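Local structure of KLLA0F20702p (Kluyveromyces lactis, 5Y5A) at residues 84-89 and 195-200; 187-192 and 232-237; 237-242 and 266-271. The protein probably acts as the yeast telomerase subunit Est1, here its helical N-terminal part, which binds Cdc13 and so helps bring telomerase to telomeres. All blocks are in the same frame, centred on the assembly; numbering follows the deposited sequence.

In the fold
Interactions 1 and 2 interleave along the chain, and interaction 3 follows both, all in the helical, TPR-like part. Interactions 1 and 2 both use helix 179-206, with centres about 12 Å apart. Interactions 2 and 3 share Thr237 on helix 235-247, and their centres lie about 10 Å apart. Glu236 OE1 and Ser268 OG, 2.7 Å apart and probably hydrogen-bonded, link those two contacts, as do Gly235 N and Leu266 O at 2.8 Å. Interaction 1, centred about 14 Å from interaction 3, touches it where Cys197 SG packs 3.5 Å from Gln240 CD. The bound peptide, presumably of Cdc13, hydrogen-bonds through its backbone to Ser233 and rests an apolar side chain on Leu266.

Interaction 1 of 3, residues 84-89 and 195-200; sequences LTWKHV and IGCSQR
Trp86 and Ser198 mark the nearest approach of the two helical backbones, and their CA atoms lie 9.6 Å apart, a spacing that a large ring can bridge. Trp86, on helix 78-105, does so. Its chi1 of 175° swings the indole away from its own backbone N and out to helix 179-206 with the six-membered ring leading. CH2 arrives 3.5 Å from Cys197 CB, and CZ2 also lies close to that methylene. The sulfur stands over one face of the six-membered ring, displaced toward its rim; Cys197 SG is 4.8 Å from the centroid of that Trp86 ring, on a line 27° off the normal, an oblique sulfur-aromatic contact. Cysteine suits the place, small and apolar enough for CB and SG both to fit against the indole. Ser198 comes to the indole edge, its OG 3.8 Å from Trp86 CZ3 and near the ring plane. That hydroxyl is hydrogen-bonded to Tyr194 O one turn earlier, which suits a small polar residue to a buried helix face. The Tyr194 ring also stacks with the indole. With an alanine in place of Trp86, Cys197 SG would probably be left without its aromatic partner and Tyr194 without its stack, and a gap would open between the helices. Across these two segments the chemistry is dispersion and polarisable sulfur against an aromatic surface, so the join rests on fit of shape and not on charge.

Interaction 2 of 3, residues 187-192 and 232-237; sequences ASQRCL and PSVGET
Gln189 and Val234 meet head-on from facing backbones, their CA atoms 8.9 Å apart, and the flat amide of the glutamine ends against the valine methyls. With chi1 at -170° Gln189 extends from its helix and then bends at chi2, which sets NE2 3.5 Å from Val234 CG1. The same nitrogen lies 3.0 Å from Thr237 OG1, the two side chains running antiparallel alongside one another. At its other end the amide is gripped by its neighbour: Arg190 NH1 donates to Gln189 OE1 over 2.8 Å. The oxygen lies in the guanidinium plane, while the donor is tilted 24° from the carbonyl plane. This bond helps fix the flip of the amide, keeping NE2 turned to Val234 and Thr237. Arg190 itself runs obliquely by Val234, NH1 reaching to 4.2 Å from CG2, and its NE makes a salt bridge with Asp83. Valine suits this buried spot: CG1 packs on the amide, CG2 near the guanidinium. In this TPR-like fold the contact joins helix 179-206, of the Est1 family region, to the turn before helix 235-247 and that helix's first turn, in the DNA/RNA-binding region; helix 78-105 touches Arg190 and helix 218-230 packs on Leu192 and Thr237.

Interaction 3 of 3, residues 237-242 and 266-271; sequences TFLQRG and LPSDAG
Leu239 on helix 235-247 packs against a type I beta turn, Ser268 to Gly271, that leads into helix 271-279. The arrangement belongs to an alpha-helical, TPR-like fold; here the loop between helices 251-263 and 271-279 packs on helix 235-247. The Leu239 side chain sets off toward the turn. A chi1 of -176° extends the leucine, and chi2 of 83° spreads the two methyls over different parts of the loop. CD2 meets the side chains, 3.6 Å from Ala270 CB, and also lies against Ser268 OG at 3.8 Å. CD1 faces the main chain beyond, 3.7 Å from Ala270 O. A branched leucine suits this place because one side chain can meet a methyl, a hydroxyl and a peptide group together, while the small Ala270 lets the turn come close.

Ser268 holds the turn in shape. Its OG, placed opposite its own backbone N by a chi1 of 168°, accepts from Ala270 N over 3.0 Å at an angle of 139°, a bent capping bond that makes an ST turn. The same hydroxyl is hydrogen-bonded to Glu236 on the first turn of helix 235-247, so a buried polar atom is satisfied from both the loop and the helix. Ala270 O in turn accepts from Asn274. On another side of helix 235-247, Arg241 sets NH1 above one face of the Phe238 ring, toward its rim, and is anchored by a salt bridge to Asp225. The turn closes with Gly271 N bonded to Ser268 O over 3.1 Å. A side chain at Gly271 would probably crowd Ser268 O, which suits glycine to the spot, and Gly271 CA comes to 4.0 Å from Leu239 CD1.

Interaction 1 of 3, residues 84-89 and 195-200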
ATOM      1  N   LEU A  84      -3.345  11.192  20.763  1.00 53.71           N
ATOM      2  CA  LEU A  84      -2.680  11.466  22.032  1.00 61.31           C
ATOM      3  C   LEU A  84      -2.803  10.278  22.988  1.00 66.60           C
ATOM      4  O   LEU A  84      -1.967  10.088  23.883  1.00 61.25           O
ATOM      5  CB  LEU A  84      -3.260  12.721  22.684  1.00 62.42           C
ATOM      6  CG  LEU A  84      -2.921  14.059  22.026  1.00 63.85           C
ATOM      7  CD1 LEU A  84      -3.643  15.187  22.735  1.00 65.39           C
ATOM      8  CD2 LEU A  84      -1.420  14.298  22.035  1.00 65.40           C
ATOM      9  N   THR A  85      -3.855   9.487  22.801  1.00 68.03           N
ATOM     10  CA  THR A  85      -4.084   8.313  23.629  1.00 69.41           C
ATOM     11  C   THR A  85      -3.065   7.225  23.314  1.00 65.35           C
ATOM     12  O   THR A  85      -2.461   6.636  24.213  1.00 61.32           O
ATOM     13  CB  THR A  85      -5.501   7.760  23.436  1.00 63.90           C
ATOM     14  OG1 THR A  85      -6.456   8.723  23.904  1.00 59.54           O
ATOM     15  CG2 THR A  85      -5.662   6.463  24.211  1.00 61.26           C
ATOM     16  N   TRP A  86      -2.879   6.966  22.027  1.00 60.04           N
ATOM     17  CA  TRP A  86      -1.881   6.004  21.590  1.00 62.39           C
ATOM     18  C   TRP A  86      -0.491   6.426  22.028  1.00 61.69           C
ATOM     19  O   TRP A  86       0.223   5.664  22.671  1.00 66.31           O
ATOM     20  CB  TRP A  86      -1.914   5.841  20.073  1.00 63.96           C
ATOM     21  CG  TRP A  86      -0.824   4.956  19.592  1.00 65.51           C
ATOM     22  CD1 TRP A  86       0.292   5.327  18.901  1.00 60.58           C
ATOM     23  CD2 TRP A  86      -0.726   3.538  19.792  1.00 63.04           C
ATOM     24  NE1 TRP A  86       1.075   4.224  18.648  1.00 62.57           N
ATOM     25  CE2 TRP A  86       0.474   3.119  19.183  1.00 59.03           C
ATOM     26  CE3 TRP A  86      -1.537   2.590  20.421  1.00 60.11           C
ATOM     27  CZ2 TRP A  86       0.876   1.784  19.185  1.00 57.92           C
ATOM     28  CZ3 TRP A  86      -1.133   1.268  20.422  1.00 56.61           C
ATOM     29  CH2 TRP A  86       0.062   0.877  19.810  1.00 58.52           C
ATOM     30  N   LYS A  87      -0.130   7.662  21.692  1.00 64.44           N
ATOM     31  CA  LYS A  87       1.213   8.185  21.922  1.00 64.02           C
ATOM     32  C   LYS A  87       1.612   8.254  23.392  1.00 69.60           C
ATOM     33  O   LYS A  87       2.729   7.887  23.749  1.00 74.83           O
ATOM     34  CB  LYS A  87       1.337   9.577  21.304  1.00 62.96           C
ATOM     35  CG  LYS A  87       2.726  10.176  21.382  1.00 66.90           C
ATOM     36  CD  LYS A  87       2.732  11.565  20.779  1.00 76.57           C
ATOM     37  CE  LYS A  87       4.087  12.229  20.913  1.00 86.87           C
ATOM     38  NZ  LYS A  87       4.062  13.630  20.403  1.00 92.97           N
ATOM     39  N   HIS A  88       0.702   8.722  24.240  1.00 69.59           N
ATOM     40  CA  HIS A  88       1.050   9.040  25.619  1.00 75.40           C
ATOM     41  C   HIS A  88       0.608   7.989  26.632  1.00 75.76           C
ATOM     42  O   HIS A  88       1.148   7.917  27.737  1.00 73.27           O
ATOM     43  CB  HIS A  88       0.457  10.394  26.000  1.00 81.39           C
ATOM     44  CG  HIS A  88       1.010  11.533  25.205  1.00 82.75           C
ATOM     45  ND1 HIS A  88       2.270  12.046  25.419  1.00 84.03           N
ATOM     46  CD2 HIS A  88       0.475  12.255  24.193  1.00 83.52           C
ATOM     47  CE1 HIS A  88       2.488  13.038  24.574  1.00 84.12           C
ATOM     48  NE2 HIS A  88       1.416  13.185  23.819  1.00 84.25           N
ATOM     49  N   VAL A  89      -0.376   7.179  26.261  1.00 74.73           N
ATOM     50  CA  VAL A  89      -0.913   6.193  27.190  1.00 72.98           C
ATOM     51  C   VAL A  89      -0.598   4.765  26.761  1.00 70.21           C
ATOM     52  O   VAL A  89      -0.015   3.998  27.522  1.00 69.33           O
ATOM     53  CB  VAL A  89      -2.436   6.334  27.338  1.00 68.28           C
ATOM     54  CG1 VAL A  89      -2.962   5.319  28.332  1.00 72.24           C
ATOM     55  CG2 VAL A  89      -2.797   7.747  27.760  1.00 68.38           C
ATOM     56  N   ILE A 195      -6.324  -0.477  17.272  1.00 60.52           N
ATOM     57  CA  ILE A 195      -6.682  -1.851  17.585  1.00 63.09           C
ATOM     58  C   ILE A 195      -5.684  -2.757  16.865  1.00 63.53           C
ATOM     59  O   ILE A 195      -5.154  -3.696  17.455  1.00 59.79           O
ATOM     60  CB  ILE A 195      -8.132  -2.183  17.172  1.00 59.94           C
ATOM     61  CG1 ILE A 195      -9.115  -1.614  18.199  1.00 60.10           C
ATOM     62  CG2 ILE A 195      -8.330  -3.681  17.053  1.00 60.34           C
ATOM     63  CD1 ILE A 195     -10.568  -1.815  17.839  1.00 57.04           C
ATOM     64  N   GLY A 196      -5.412  -2.439  15.597  1.00 60.61           N
ATOM     65  CA  GLY A 196      -4.451  -3.183  14.794  1.00 57.88           C
ATOM     66  C   GLY A 196      -3.081  -3.283  15.442  1.00 57.83           C
ATOM     67  O   GLY A 196      -2.560  -4.384  15.647  1.00 59.36           O
ATOM     68  N   CYS A 197      -2.505  -2.132  15.778  1.00 56.45           N
ATOM     69  CA  CYS A 197      -1.215  -2.084  16.467  1.00 57.11           C
ATOM     70  C   CYS A 197      -1.216  -2.870  17.770  1.00 56.12           C
ATOM     71  O   CYS A 197      -0.260  -3.582  18.065  1.00 62.82           O
ATOM     72  CB  CYS A 197      -0.816  -0.643  16.770  1.00 57.31           C
ATOM     73  SG  CYS A 197      -0.693   0.425  15.334  1.00 60.99           S
ATOM     74  N   SER A 198      -2.280  -2.714  18.555  1.00 57.53           N
ATOM     75  CA  SER A 198      -2.388  -3.394  19.844  1.00 60.13           C
ATOM     76  C   SER A 198      -2.389  -4.902  19.647  1.00 62.12           C
ATOM     77  O   SER A 198      -1.696  -5.626  20.352  1.00 61.20           O
ATOM     78  CB  SER A 198      -3.651  -2.960  20.584  1.00 58.67           C
ATOM     79  OG  SER A 198      -3.669  -1.559  20.769  1.00 60.18           O
ATOM     80  N   GLN A 199      -3.174  -5.357  18.675  1.00 63.27           N
ATOM     81  CA  GLN A 199      -3.246  -6.768  18.321  1.00 67.66           C
ATOM     82  C   GLN A 199      -1.893  -7.312  17.880  1.00 72.93           C
ATOM     83  O   GLN A 199      -1.539  -8.444  18.213  1.00 74.57           O
ATOM     84  CB  GLN A 199      -4.273  -6.988  17.211  1.00 68.74           C
ATOM     85  CG  GLN A 199      -5.701  -6.865  17.670  1.00 71.62           C
ATOM     86  CD  GLN A 199      -6.051  -7.915  18.693  1.00 81.00           C
ATOM     87  OE1 GLN A 199      -5.611  -9.062  18.596  1.00 82.45           O
ATOM     88  NE2 GLN A 199      -6.834  -7.528  19.693  1.00 85.38           N
ATOM     89  N   ARG A 200      -1.146  -6.515  17.117  1.00 70.28           N
ATOM     90  CA  ARG A 200       0.176  -6.941  16.680  1.00 65.88           C
ATOM     91  C   ARG A 200       1.077  -7.129  17.892  1.00 61.56           C
ATOM     92  O   ARG A 200       1.755  -8.145  18.024  1.00 62.51           O
ATOM     93  CB  ARG A 200       0.805  -5.938  15.712  1.00 58.13           C
ATOM     94  CG  ARG A 200       2.148  -6.418  15.179  1.00 58.92           C
ATOM     95  CD  ARG A 200       2.796  -5.424  14.234  1.00 58.95           C
ATOM     96  NE  ARG A 200       2.949  -4.113  14.850  1.00 67.25           N
ATOM     97  CZ  ARG A 200       3.877  -3.811  15.754  1.00 73.36           C
ATOM     98  NH1 ARG A 200       3.929  -2.586  16.258  1.00 76.83           N
ATOM     99  NH2 ARG A 200       4.747  -4.730  16.159  1.00 70.26           N
TER

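Interaction 2 of 3, residues 187-192 and 232-237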
ATOM      1  N   ALA A 187     -11.954   9.351  13.228  1.00 52.54           N
ATOM      2  CA  ALA A 187     -11.949   8.746  14.558  1.00 61.22           C
ATOM      3  C   ALA A 187     -12.043   7.232  14.432  1.00 63.34           C
ATOM      4  O   ALA A 187     -11.336   6.499  15.120  1.00 64.45           O
ATOM      5  CB  ALA A 187     -13.087   9.282  15.406  1.00 58.37           C
ATOM      6  N   SER A 188     -12.911   6.780  13.532  1.00 61.53           N
ATOM      7  CA  SER A 188     -13.089   5.360  13.281  1.00 56.92           C
ATOM      8  C   SER A 188     -11.806   4.742  12.755  1.00 60.31           C
ATOM      9  O   SER A 188     -11.381   3.683  13.218  1.00 64.60           O
ATOM     10  CB  SER A 188     -14.230   5.130  12.296  1.00 51.24           C
ATOM     11  OG  SER A 188     -15.454   5.574  12.856  1.00 56.49           O
ATOM     12  N   GLN A 189     -11.189   5.421  11.796  1.00 57.69           N
ATOM     13  CA  GLN A 189      -9.937   4.963  11.215  1.00 53.56           C
ATOM     14  C   GLN A 189      -8.853   4.832  12.283  1.00 54.00           C
ATOM     15  O   GLN A 189      -8.066   3.886  12.273  1.00 60.30           O
ATOM     16  CB  GLN A 189      -9.484   5.918  10.106  1.00 51.23           C
ATOM     17  CG  GLN A 189      -8.320   5.404   9.274  1.00 47.37           C
ATOM     18  CD  GLN A 189      -6.970   5.720   9.882  1.00 51.67           C
ATOM     19  OE1 GLN A 189      -6.817   6.698  10.613  1.00 53.04           O
ATOM     20  NE2 GLN A 189      -5.980   4.891   9.579  1.00 57.19           N
ATOM     21  N   ARG A 190      -8.809   5.780  13.209  1.00 57.56           N
ATOM     22  CA  ARG A 190      -7.833   5.704  14.286  1.00 60.31           C
ATOM     23  C   ARG A 190      -8.110   4.515  15.196  1.00 58.83           C
ATOM     24  O   ARG A 190      -7.181   3.817  15.611  1.00 54.86           O
ATOM     25  CB  ARG A 190      -7.817   6.996  15.091  1.00 62.49           C
ATOM     26  CG  ARG A 190      -7.259   8.175  14.310  1.00 66.77           C
ATOM     27  CD  ARG A 190      -5.883   7.864  13.732  1.00 63.18           C
ATOM     28  NE  ARG A 190      -5.150   9.096  13.471  1.00 64.70           N
ATOM     29  CZ  ARG A 190      -5.071   9.684  12.282  1.00 64.04           C
ATOM     30  NH1 ARG A 190      -5.657   9.135  11.225  1.00 61.03           N
ATOM     31  NH2 ARG A 190      -4.394  10.813  12.153  1.00 61.39           N
ATOM     32  N   CYS A 191      -9.385   4.278  15.493  1.00 55.84           N
ATOM     33  CA  CYS A 191      -9.764   3.145  16.332  1.00 56.00           C
ATOM     34  C   CYS A 191      -9.318   1.842  15.691  1.00 57.96           C
ATOM     35  O   CYS A 191      -8.741   0.980  16.349  1.00 63.13           O
ATOM     36  CB  CYS A 191     -11.272   3.116  16.570  1.00 54.19           C
ATOM     37  SG  CYS A 191     -11.881   4.423  17.634  1.00 64.21           S
ATOM     38  N   LEU A 192      -9.588   1.705  14.399  1.00 53.52           N
ATOM     39  CA  LEU A 192      -9.183   0.518  13.672  1.00 53.05           C
ATOM     40  C   LEU A 192      -7.659   0.416  13.586  1.00 52.72           C
ATOM     41  O   LEU A 192      -7.104  -0.678  13.673  1.00 54.48           O
ATOM     42  CB  LEU A 192      -9.805   0.519  12.278  1.00 51.45           C
ATOM     43  CG  LEU A 192     -11.338   0.452  12.264  1.00 54.83           C
ATOM     44  CD1 LEU A 192     -11.868   0.823  10.892  1.00 61.62           C
ATOM     45  CD2 LEU A 192     -11.838  -0.928  12.675  1.00 53.37           C
ATOM     46  N   PRO A 232      -8.076   5.434   2.720  1.00 46.86           N
ATOM     47  CA  PRO A 232      -6.843   4.910   2.118  1.00 40.24           C
ATOM     48  C   PRO A 232      -5.714   5.933   2.032  1.00 44.49           C
ATOM     49  O   PRO A 232      -4.569   5.538   1.814  1.00 45.38           O
ATOM     50  CB  PRO A 232      -7.304   4.470   0.723  1.00 41.67           C
ATOM     51  CG  PRO A 232      -8.533   5.302   0.452  1.00 43.42           C
ATOM     52  CD  PRO A 232      -9.209   5.442   1.773  1.00 38.91           C
ATOM     53  N   SER A 233      -6.012   7.214   2.217  1.00 41.07           N
ATOM     54  CA  SER A 233      -4.965   8.240   2.170  1.00 42.19           C
ATOM     55  C   SER A 233      -3.953   8.132   3.317  1.00 46.91           C
ATOM     56  O   SER A 233      -2.836   8.645   3.216  1.00 44.83           O
ATOM     57  CB  SER A 233      -5.582   9.637   2.192  1.00 44.70           C
ATOM     58  OG  SER A 233      -6.050   9.945   3.493  1.00 47.12           O
ATOM     59  N   VAL A 234      -4.342   7.477   4.409  1.00 45.21           N
ATOM     60  CA  VAL A 234      -3.512   7.469   5.607  1.00 43.38           C
ATOM     61  C   VAL A 234      -2.403   6.431   5.493  1.00 44.16           C
ATOM     62  O   VAL A 234      -2.652   5.220   5.511  1.00 40.65           O
ATOM     63  CB  VAL A 234      -4.364   7.222   6.871  1.00 49.35           C
ATOM     64  CG1 VAL A 234      -3.490   6.910   8.077  1.00 46.40           C
ATOM     65  CG2 VAL A 234      -5.230   8.438   7.149  1.00 45.71           C
ATOM     66  N   GLY A 235      -1.175   6.926   5.360  1.00 43.79           N
ATOM     67  CA  GLY A 235      -0.015   6.076   5.188  1.00 42.03           C
ATOM     68  C   GLY A 235       0.245   5.145   6.354  1.00 47.08           C
ATOM     69  O   GLY A 235       0.716   4.020   6.155  1.00 44.52           O
ATOM     70  N   GLU A 236      -0.071   5.602   7.568  1.00 44.68           N
ATOM     71  CA  GLU A 236       0.289   4.871   8.777  1.00 47.71           C
ATOM     72  C   GLU A 236      -0.287   3.457   8.795  1.00 49.66           C
ATOM     73  O   GLU A 236       0.321   2.539   9.344  1.00 52.26           O
ATOM     74  CB  GLU A 236      -0.167   5.637  10.019  1.00 50.43           C
ATOM     75  CG  GLU A 236       0.487   5.162  11.312  1.00 53.21           C
ATOM     76  CD  GLU A 236       1.976   5.481  11.379  1.00 55.67           C
ATOM     77  OE1 GLU A 236       2.427   6.427  10.693  1.00 45.17           O
ATOM     78  OE2 GLU A 236       2.695   4.788  12.133  1.00 59.63           O
ATOM     79  N   THR A 237      -1.449   3.278   8.178  1.00 44.15           N
ATOM     80  CA  THR A 237      -2.067   1.963   8.111  1.00 42.99           C
ATOM     81  C   THR A 237      -1.212   0.973   7.327  1.00 41.33           C
ATOM     82  O   THR A 237      -1.068  -0.176   7.714  1.00 41.77           O
ATOM     83  CB  THR A 237      -3.443   2.026   7.455  1.00 46.59           C
ATOM     84  OG1 THR A 237      -4.172   3.140   7.981  1.00 47.14           O
ATOM     85  CG2 THR A 237      -4.196   0.742   7.726  1.00 45.52           C
TER

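Interaction 3 of 3, residues 237-242 and 266-271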
ATOM      1  N   THR A 237      -1.449   3.278   8.178  1.00 44.15           N
ATOM      2  CA  THR A 237      -2.067   1.963   8.111  1.00 42.99           C
ATOM      3  C   THR A 237      -1.212   0.973   7.327  1.00 41.33           C
ATOM      4  O   THR A 237      -1.068  -0.176   7.714  1.00 41.77           O
ATOM      5  CB  THR A 237      -3.443   2.026   7.455  1.00 46.59           C
ATOM      6  OG1 THR A 237      -4.172   3.140   7.981  1.00 47.14           O
ATOM      7  CG2 THR A 237      -4.196   0.742   7.726  1.00 45.52           C
ATOM      8  N   PHE A 238      -0.664   1.432   6.210  1.00 39.64           N
ATOM      9  CA  PHE A 238       0.230   0.612   5.396  1.00 42.31           C
ATOM     10  C   PHE A 238       1.520   0.330   6.155  1.00 39.52           C
ATOM     11  O   PHE A 238       2.060  -0.771   6.088  1.00 42.62           O
ATOM     12  CB  PHE A 238       0.537   1.309   4.057  1.00 35.28           C
ATOM     13  CG  PHE A 238      -0.668   1.484   3.177  1.00 43.20           C
ATOM     14  CD1 PHE A 238      -1.500   2.587   3.330  1.00 46.99           C
ATOM     15  CD2 PHE A 238      -0.970   0.552   2.194  1.00 39.61           C
ATOM     16  CE1 PHE A 238      -2.616   2.752   2.518  1.00 47.38           C
ATOM     17  CE2 PHE A 238      -2.078   0.714   1.377  1.00 43.84           C
ATOM     18  CZ  PHE A 238      -2.903   1.813   1.541  1.00 45.00           C
ATOM     19  N   LEU A 239       2.006   1.330   6.887  1.00 40.53           N
ATOM     20  CA  LEU A 239       3.226   1.161   7.668  1.00 40.59           C
ATOM     21  C   LEU A 239       3.078   0.017   8.668  1.00 44.89           C
ATOM     22  O   LEU A 239       3.950  -0.849   8.781  1.00 45.02           O
ATOM     23  CB  LEU A 239       3.591   2.450   8.412  1.00 40.58           C
ATOM     24  CG  LEU A 239       4.918   2.310   9.164  1.00 51.89           C
ATOM     25  CD1 LEU A 239       6.100   2.571   8.230  1.00 53.83           C
ATOM     26  CD2 LEU A 239       4.989   3.199  10.390  1.00 52.67           C
ATOM     27  N   GLN A 240       1.964   0.008   9.383  1.00 43.09           N
ATOM     28  CA  GLN A 240       1.760  -0.987  10.426  1.00 46.13           C
ATOM     29  C   GLN A 240       1.573  -2.372   9.817  1.00 48.80           C
ATOM     30  O   GLN A 240       2.013  -3.373  10.381  1.00 51.18           O
ATOM     31  CB  GLN A 240       0.571  -0.607  11.301  1.00 52.96           C
ATOM     32  CG  GLN A 240       0.802   0.654  12.121  1.00 58.14           C
ATOM     33  CD  GLN A 240       1.973   0.525  13.092  1.00 59.29           C
ATOM     34  OE1 GLN A 240       2.218  -0.543  13.662  1.00 55.52           O
ATOM     35  NE2 GLN A 240       2.700   1.622  13.283  1.00 57.45           N
ATOM     36  N   ARG A 241       0.948  -2.421   8.645  1.00 51.27           N
ATOM     37  CA  ARG A 241       0.825  -3.675   7.912  1.00 47.22           C
ATOM     38  C   ARG A 241       2.200  -4.226   7.552  1.00 46.28           C
ATOM     39  O   ARG A 241       2.466  -5.422   7.685  1.00 45.17           O
ATOM     40  CB  ARG A 241       0.003  -3.481   6.644  1.00 46.60           C
ATOM     41  CG  ARG A 241      -1.382  -4.056   6.729  1.00 56.28           C
ATOM     42  CD  ARG A 241      -1.855  -4.477   5.367  1.00 52.54           C
ATOM     43  NE  ARG A 241      -1.941  -3.321   4.493  1.00 57.74           N
ATOM     44  CZ  ARG A 241      -2.978  -2.494   4.470  1.00 64.89           C
ATOM     45  NH1 ARG A 241      -2.979  -1.459   3.643  1.00 66.39           N
ATOM     46  NH2 ARG A 241      -4.015  -2.707   5.274  1.00 60.98           N
ATOM     47  N   GLY A 242       3.067  -3.338   7.081  1.00 42.24           N
ATOM     48  CA  GLY A 242       4.420  -3.715   6.724  1.00 41.98           C
ATOM     49  C   GLY A 242       5.185  -4.225   7.921  1.00 37.05           C
ATOM     50  O   GLY A 242       6.025  -5.116   7.801  1.00 41.70           O
ATOM     51  N   LEU A 266      -1.719  11.181   2.444  1.00 42.89           N
ATOM     52  CA  LEU A 266      -1.276  11.588   3.785  1.00 44.29           C
ATOM     53  C   LEU A 266      -0.268  10.578   4.347  1.00 46.34           C
ATOM     54  O   LEU A 266      -0.627   9.700   5.137  1.00 45.83           O
ATOM     55  CB  LEU A 266      -2.466  11.722   4.735  1.00 50.47           C
ATOM     56  CG  LEU A 266      -3.297  12.996   4.583  1.00 60.28           C
ATOM     57  CD1 LEU A 266      -4.513  12.924   5.472  1.00 62.63           C
ATOM     58  CD2 LEU A 266      -2.456  14.205   4.944  1.00 63.76           C
ATOM     59  N   PRO A 267       1.008  10.718   3.959  1.00 47.00           N
ATOM     60  CA  PRO A 267       2.000   9.659   4.197  1.00 46.53           C
ATOM     61  C   PRO A 267       2.477   9.555   5.648  1.00 49.18           C
ATOM     62  O   PRO A 267       2.342  10.505   6.427  1.00 51.91           O
ATOM     63  CB  PRO A 267       3.153  10.060   3.272  1.00 43.72           C
ATOM     64  CG  PRO A 267       3.066  11.570   3.208  1.00 43.82           C
ATOM     65  CD  PRO A 267       1.606  11.932   3.371  1.00 41.91           C
ATOM     66  N   SER A 268       3.030   8.402   6.010  1.00 46.62           N
ATOM     67  CA  SER A 268       3.646   8.263   7.323  1.00 50.51           C
ATOM     68  C   SER A 268       5.070   8.792   7.293  1.00 49.67           C
ATOM     69  O   SER A 268       5.819   8.500   6.366  1.00 49.53           O
ATOM     70  CB  SER A 268       3.652   6.809   7.790  1.00 44.99           C
ATOM     71  OG  SER A 268       4.495   6.666   8.922  1.00 42.60           O
ATOM     72  N   ASP A 269       5.439   9.560   8.314  1.00 47.23           N
ATOM     73  CA  ASP A 269       6.819  10.008   8.485  1.00 44.94           C
ATOM     74  C   ASP A 269       7.797   8.856   8.704  1.00 40.38           C
ATOM     75  O   ASP A 269       8.970   8.978   8.391  1.00 43.50           O
ATOM     76  CB  ASP A 269       6.924  10.975   9.661  1.00 62.87           C
ATOM     77  CG  ASP A 269       6.513  12.380   9.295  1.00 77.31           C
ATOM     78  OD1 ASP A 269       6.511  12.701   8.087  1.00 81.15           O
ATOM     79  OD2 ASP A 269       6.201  13.164  10.218  1.00 86.19           O
ATOM     80  N   ALA A 270       7.319   7.743   9.251  1.00 42.73           N
ATOM     81  CA  ALA A 270       8.178   6.583   9.472  1.00 42.37           C
ATOM     82  C   ALA A 270       8.340   5.755   8.194  1.00 44.83           C
ATOM     83  O   ALA A 270       9.093   4.778   8.175  1.00 50.76           O
ATOM     84  CB  ALA A 270       7.628   5.711  10.608  1.00 42.79           C
ATOM     85  N   GLY A 271       7.652   6.158   7.128  1.00 41.49           N
ATOM     86  CA  GLY A 271       7.659   5.408   5.875  1.00 35.99           C
ATOM     87  C   GLY A 271       9.045   5.227   5.276  1.00 39.04           C
ATOM     88  O   GLY A 271       9.515   4.106   5.050  1.00 40.19           O
TER